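Local coordinates for protein NeuRonal IgCAM-5 (Caenorhabditis elegans, PDB 6ON6) that probably acts as a neuronal cell-surface adhesion and wiring receptor, represented here by its first immunoglobulin domain, which pairs into a homodimer, at residues V38-A43 / W76-K81; R48-D53 / N61-K66. All blocks are in the same frame, centred on the assembly; numbering follows the deposited sequence.

Contact 1: V38-A43 / W76-K81; sequences VAFVKA and WVLTIK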
loop_
_atom_site.group_PDB
_atom_site.type_symbol
_atom_site.label_atom_id
_atom_site.label_comp_id
_atom_site.label_asym_id
_atom_site.label_seq_id
_atom_site.Cartn_x
_atom_site.Cartn_y
_atom_site.Cartn_z
ATOM N N VAL A 38 9.255 3.066 4.834
ATOM C CA VAL A 38 8.783 1.704 5.082
ATOM C C VAL A 38 7.260 1.711 5.050
ATOM O O VAL A 38 6.623 2.547 5.707
ATOM C CB VAL A 38 9.234 1.193 6.461
ATOM C CG1 VAL A 38 8.693 -0.187 6.739
ATOM C CG2 VAL A 38 10.749 1.134 6.540
ATOM N N ALA A 39 6.682 0.762 4.327
ATOM C CA ALA A 39 5.227 0.605 4.309
ATOM C C ALA A 39 4.888 -0.846 4.612
ATOM O O ALA A 39 5.592 -1.750 4.184
ATOM C CB ALA A 39 4.636 1.027 2.949
ATOM N N PHE A 40 3.811 -1.082 5.360
ATOM C CA PHE A 40 3.299 -2.436 5.567
ATOM C C PHE A 40 2.010 -2.593 4.779
ATOM O O PHE A 40 1.162 -1.699 4.791
ATOM C CB PHE A 40 2.970 -2.716 7.033
ATOM C CG PHE A 40 4.178 -3.000 7.867
ATOM C CD1 PHE A 40 4.534 -4.298 8.204
ATOM C CD2 PHE A 40 4.955 -1.967 8.341
ATOM C CE1 PHE A 40 5.674 -4.557 8.977
ATOM C CE2 PHE A 40 6.090 -2.229 9.113
ATOM C CZ PHE A 40 6.396 -3.521 9.465
ATOM N N VAL A 41 1.868 -3.717 4.086
ATOM C CA VAL A 41 0.712 -3.937 3.223
ATOM C C VAL A 41 0.205 -5.360 3.454
ATOM O O VAL A 41 0.965 -6.258 3.809
ATOM C CB VAL A 41 1.133 -3.680 1.756
ATOM C CG1 VAL A 41 0.037 -3.927 0.824
ATOM C CG2 VAL A 41 1.606 -2.246 1.551
ATOM N N LYS A 42 -1.101 -5.562 3.321
ATOM C CA LYS A 42 -1.674 -6.900 3.312
ATOM C C LYS A 42 -2.033 -7.255 1.881
ATOM O O LYS A 42 -2.739 -6.481 1.211
ATOM C CB LYS A 42 -2.956 -6.976 4.147
ATOM C CG LYS A 42 -3.280 -8.427 4.431
ATOM C CD LYS A 42 -4.659 -8.639 4.886
ATOM C CE LYS A 42 -4.884 -10.120 4.976
ATOM N NZ LYS A 42 -6.294 -10.352 5.239
ATOM N N ALA A 43 -1.674 -8.464 1.459
ATOM C CA ALA A 43 -2.046 -8.935 0.130
ATOM C C ALA A 43 -3.497 -9.386 0.179
ATOM O O ALA A 43 -3.888 -10.181 1.041
ATOM C CB ALA A 43 -1.152 -10.083 -0.335
ATOM N N TRP A 76 10.741 -2.301 13.004
ATOM C CA TRP A 76 9.402 -1.792 12.739
ATOM C C TRP A 76 8.461 -2.946 13.038
ATOM O O TRP A 76 8.498 -3.973 12.358
ATOM C CB TRP A 76 9.343 -1.353 11.279
ATOM C CG TRP A 76 10.318 -0.229 10.962
ATOM C CD1 TRP A 76 11.678 -0.327 10.899
ATOM C CD2 TRP A 76 10.005 1.143 10.654
ATOM N NE1 TRP A 76 12.226 0.890 10.581
ATOM C CE2 TRP A 76 11.227 1.809 10.429
ATOM C CE3 TRP A 76 8.809 1.874 10.566
ATOM C CZ2 TRP A 76 11.294 3.165 10.097
ATOM C CZ3 TRP A 76 8.881 3.209 10.244
ATOM C CH2 TRP A 76 10.117 3.845 10.012
ATOM N N VAL A 77 7.620 -2.798 14.062
ATOM C CA VAL A 77 6.787 -3.895 14.533
ATOM C C VAL A 77 5.337 -3.525 14.286
ATOM O O VAL A 77 4.838 -2.533 14.841
ATOM C CB VAL A 77 6.992 -4.171 16.026
ATOM C CG1 VAL A 77 6.153 -5.352 16.452
ATOM C CG2 VAL A 77 8.460 -4.434 16.322
ATOM N N LEU A 78 4.683 -4.313 13.454
ATOM C CA LEU A 78 3.259 -4.168 13.182
ATOM C C LEU A 78 2.513 -5.207 14.011
ATOM O O LEU A 78 2.759 -6.408 13.881
ATOM C CB LEU A 78 3.005 -4.443 11.708
ATOM C CG LEU A 78 1.521 -4.358 11.382
ATOM C CD1 LEU A 78 1.102 -2.895 11.365
ATOM C CD2 LEU A 78 1.342 -5.010 10.048
ATOM N N THR A 79 1.604 -4.754 14.866
ATOM C CA THR A 79 0.763 -5.670 15.629
ATOM C C THR A 79 -0.613 -5.743 14.995
ATOM O O THR A 79 -1.201 -4.703 14.673
ATOM C CB THR A 79 0.618 -5.184 17.068
ATOM O OG1 THR A 79 1.912 -5.140 17.672
ATOM C CG2 THR A 79 -0.298 -6.075 17.862
ATOM N N ILE A 80 -1.085 -6.962 14.773
ATOM C CA ILE A 80 -2.493 -7.205 14.429
ATOM C C ILE A 80 -3.177 -7.653 15.701
ATOM O O ILE A 80 -2.897 -8.725 16.244
ATOM C CB ILE A 80 -2.641 -8.266 13.337
ATOM C CG1 ILE A 80 -1.803 -7.849 12.133
ATOM C CG2 ILE A 80 -4.098 -8.372 12.890
ATOM C CD1 ILE A 80 -0.948 -8.887 11.670
ATOM N N LYS A 81 -4.053 -6.808 16.217
ATOM C CA LYS A 81 -4.751 -7.130 17.448
ATOM C C LYS A 81 -5.973 -7.981 17.142
ATOM O O LYS A 81 -6.622 -7.816 16.102
ATOM C CB LYS A 81 -5.220 -5.834 18.116
ATOM C CG LYS A 81 -4.066 -4.867 18.514
ATOM C CD LYS A 81 -3.361 -5.364 19.741
ATOM C CE LYS A 81 -4.271 -5.099 20.956
ATOM N NZ LYS A 81 -3.701 -5.568 22.267
#

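Contact 2: R48-D53 / N61-K66; sequences RLLSFD and NKYELK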
loop_
_atom_site.group_PDB
_atom_site.type_symbol
_atom_site.label_atom_id
_atom_site.label_comp_id
_atom_site.label_asym_id
_atom_site.label_seq_id
_atom_site.Cartn_x
_atom_site.Cartn_y
_atom_site.Cartn_z
ATOM N N ARG A 48 -4.425 -3.876 0.974
ATOM C CA ARG A 48 -4.713 -2.856 1.966
ATOM C C ARG A 48 -3.398 -2.297 2.458
ATOM O O ARG A 48 -2.561 -3.046 2.970
ATOM C CB ARG A 48 -5.448 -3.475 3.134
ATOM C CG ARG A 48 -6.835 -3.962 2.758
ATOM C CD ARG A 48 -7.693 -2.846 2.213
ATOM N NE ARG A 48 -9.070 -3.303 2.047
ATOM C CZ ARG A 48 -9.969 -3.340 3.033
ATOM N NH1 ARG A 48 -9.637 -2.937 4.258
ATOM N NH2 ARG A 48 -11.198 -3.778 2.795
ATOM N N LEU A 49 -3.206 -0.999 2.297
ATOM C CA LEU A 49 -2.139 -0.327 3.018
ATOM C C LEU A 49 -2.448 -0.356 4.514
ATOM O O LEU A 49 -3.552 0.024 4.953
ATOM C CB LEU A 49 -1.982 1.104 2.519
ATOM C CG LEU A 49 -0.890 1.937 3.208
ATOM C CD1 LEU A 49 0.500 1.368 2.924
ATOM C CD2 LEU A 49 -0.963 3.409 2.760
ATOM N N LEU A 50 -1.475 -0.826 5.307
ATOM C CA LEU A 50 -1.640 -0.887 6.752
ATOM C C LEU A 50 -0.889 0.213 7.483
ATOM O O LEU A 50 -1.397 0.722 8.490
ATOM C CB LEU A 50 -1.195 -2.251 7.291
ATOM C CG LEU A 50 -1.852 -3.458 6.646
ATOM C CD1 LEU A 50 -1.295 -4.745 7.218
ATOM C CD2 LEU A 50 -3.358 -3.416 6.867
ATOM N N SER A 51 0.275 0.634 6.978
ATOM C CA SER A 51 1.013 1.722 7.602
ATOM C C SER A 51 1.951 2.309 6.575
ATOM O O SER A 51 2.343 1.629 5.629
ATOM C CB SER A 51 1.820 1.277 8.824
ATOM O OG SER A 51 2.842 0.351 8.440
ATOM N N PHE A 52 2.290 3.579 6.773
ATOM C CA PHE A 52 3.253 4.281 5.934
ATOM C C PHE A 52 4.179 5.071 6.840
ATOM O O PHE A 52 3.709 5.844 7.679
ATOM C CB PHE A 52 2.549 5.239 4.963
ATOM C CG PHE A 52 3.510 5.961 4.077
ATOM C CD1 PHE A 52 4.082 5.336 2.981
ATOM C CD2 PHE A 52 3.906 7.244 4.382
ATOM C CE1 PHE A 52 5.001 5.990 2.185
ATOM C CE2 PHE A 52 4.840 7.900 3.587
ATOM C CZ PHE A 52 5.384 7.272 2.490
ATOM N N ASP A 53 5.488 4.890 6.669
ATOM C CA ASP A 53 6.428 5.585 7.541
ATOM C C ASP A 53 6.040 5.283 8.992
ATOM O O ASP A 53 5.931 4.108 9.359
ATOM C CB ASP A 53 6.454 7.080 7.169
ATOM C CG ASP A 53 7.637 7.836 7.760
ATOM O OD1 ASP A 53 8.636 7.203 8.169
ATOM O OD2 ASP A 53 7.549 9.086 7.820
ATOM N N ASN A 61 -7.158 1.073 16.615
ATOM C CA ASN A 61 -7.440 0.053 17.623
ATOM C C ASN A 61 -7.206 -1.364 17.115
ATOM O O ASN A 61 -7.245 -2.309 17.920
ATOM C CB ASN A 61 -8.875 0.186 18.149
ATOM C CG ASN A 61 -9.089 1.471 18.909
ATOM O OD1 ASN A 61 -8.181 1.951 19.594
ATOM N ND2 ASN A 61 -10.285 2.046 18.786
ATOM N N LYS A 62 -7.000 -1.541 15.812
ATOM C CA LYS A 62 -6.787 -2.859 15.211
ATOM C C LYS A 62 -5.319 -3.149 14.882
ATOM O O LYS A 62 -4.832 -4.261 15.091
ATOM C CB LYS A 62 -7.584 -2.934 13.910
ATOM C CG LYS A 62 -7.380 -4.260 13.140
ATOM C CD LYS A 62 -7.885 -5.466 13.961
ATOM C CE LYS A 62 -7.763 -6.768 13.121
ATOM N NZ LYS A 62 -8.392 -7.955 13.811
ATOM N N TYR A 63 -4.622 -2.173 14.349
ATOM C CA TYR A 63 -3.232 -2.293 13.950
ATOM C C TYR A 63 -2.482 -1.281 14.772
ATOM O O TYR A 63 -2.940 -0.139 14.959
ATOM C CB TYR A 63 -3.094 -1.863 12.529
ATOM C CG TYR A 63 -3.852 -2.728 11.596
ATOM C CD1 TYR A 63 -3.454 -4.033 11.361
ATOM C CD2 TYR A 63 -4.989 -2.259 10.978
ATOM C CE1 TYR A 63 -4.170 -4.843 10.518
ATOM C CE2 TYR A 63 -5.692 -3.038 10.132
ATOM C CZ TYR A 63 -5.283 -4.328 9.891
ATOM O OH TYR A 63 -6.024 -5.096 9.043
ATOM N N GLU A 64 -1.337 -1.707 15.263
ATOM C CA GLU A 64 -0.454 -0.814 15.960
ATOM C C GLU A 64 0.877 -0.884 15.252
ATOM O O GLU A 64 1.274 -1.927 14.726
ATOM C CB GLU A 64 -0.311 -1.186 17.443
ATOM C CG GLU A 64 -1.632 -1.239 18.193
ATOM C CD GLU A 64 -1.450 -1.476 19.678
ATOM O OE1 GLU A 64 -0.298 -1.736 20.087
ATOM O OE2 GLU A 64 -2.453 -1.379 20.432
ATOM N N LEU A 65 1.549 0.237 15.215
ATOM C CA LEU A 65 2.873 0.277 14.633
ATOM C C LEU A 65 3.800 0.905 15.643
ATOM O O LEU A 65 3.503 1.977 16.177
ATOM C CB LEU A 65 2.905 1.091 13.346
ATOM C CG LEU A 65 4.288 1.246 12.729
ATOM C CD1 LEU A 65 4.729 -0.074 12.153
ATOM C CD2 LEU A 65 4.191 2.308 11.676
ATOM N N LYS A 66 4.905 0.217 15.920
ATOM C CA LYS A 66 5.987 0.772 16.718
ATOM C C LYS A 66 7.138 0.981 15.762
ATOM O O LYS A 66 7.888 0.042 15.465
ATOM C CB LYS A 66 6.361 -0.155 17.870
ATOM C CG LYS A 66 5.257 -0.173 18.910
ATOM C CD LYS A 66 5.635 -0.954 20.144
ATOM C CE LYS A 66 5.816 -2.445 19.847
ATOM N NZ LYS A 66 4.481 -3.135 19.775
#

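Contact 1: V38-A43 / W76-K81
F40 meets L78 and W76 in this buried contact, which joins the two sheets of the immunoglobulin sandwich without any hydrogen bond between the segments. The segment axes of strands 38-42 (C) and 75-80 (E) approach to 9.4 Å and run in similar directions, 27° apart, as facing strands of opposite sheets. The tight part centres on the F40 ring. L78 CB lies over one of its faces, 4.0 Å from the ring centroid and displaced toward the rim, a CH-pi contact. L78 CD2 adds a methyl contact, 3.8 Å from F40 CD1, and the two side chains lie alongside each other, pointing opposite ways. At the rim, near the ring plane, W76 O lies 3.6 Å from F40 CZ, while W76 CB comes within 4.0 Å of F40 CE2. Next along, V38 CG2 stands over the centre of the six-membered ring of W76, 4.1 Å from its centroid and 15° off the normal. V38 holds CG1 anti to the backbone N (chi1 177°), which turns CG2 toward the indole. The opposite end is looser: past F40 and L78, K42 and I80 do not meet, and each packs instead on Y91 of strand 89-95. A43 and K81 beyond them are partly exposed. F40 also rests on C28 and C93, which form the disulfide, a position on strand C consistent with the core site that is usually tryptophan in immunoglobulin domains. Strands 48-52 and 89-95 flank strand 38-42, and strands 24-31 and 63-69 flank strand 75-80.

Contact 2: R48-D53 / N61-K66
A classic beta bulge in strand C' of the immunoglobulin sandwich shapes this contact: L50 and S51 both face F40 of the neighbouring strand 38-42. With L50 at phi/psi -104°/-34°, a break from extended geometry, two consecutive side chains, L50 and S51, point toward strand D (63-69), in the other sheet. No hydrogen bond joins the segments; the evidence is packing. L50 CD2 sits over one face of the Y63 ring, offset toward the phenol rim, 3.7 Å from Y63 CZ and 4.1 Å from the ring centroid, a CH-pi contact. The opposite face carries K62 CG, 3.6 Å above the plane, which leaves the tyrosine sandwiched between two aliphatic groups. K62 has a further role, since its NZ makes a salt bridge to D87 and a hydrogen bond to K81 O, an arrangement resembling the basic residue-aspartate bridge of V-type immunoglobulin domains. With an alanine at Y63, L50 CD2 and K62 CG would lose the ring that separates them, and a gap would probably open between the sheets at this end. Within 48-53, F52 points away from strand D and stacks its ring on F52 of the second subunit, so the same strand serves core and dimer interface. Farther along, L65 extends with CG anti to its backbone N (chi1 176°), carrying its methyls to the bulge. There L65 CD2 touches S51 CB at 3.8 Å and approaches still closer, 3.4 Å, to the carbonyl oxygen D53 O.

In the fold
From the N terminus the chain first lays down strands 7-8, 16-19 and 24-31, then enters strand 38-42, turns back as 48-52, passes 55-56 and crosses to the other sheet, where 63-69 is followed by 75-80. Contact 2 bridges seven residues, whereas contact 1 closes a span of 32 that contains contact 2 whole: they nest and do not cross. Their centres are about 5 Å apart. Within the sheet of strand 38-42 they are joined by probable hydrogen bonds, V38 O to D53 N and F40 O to L50 N, both 2.8 Å; W76 CZ3 packs on D53 O between the sheets. Together they tie the C-C' hairpin, whose outer face meets the second subunit, to the D-E pair.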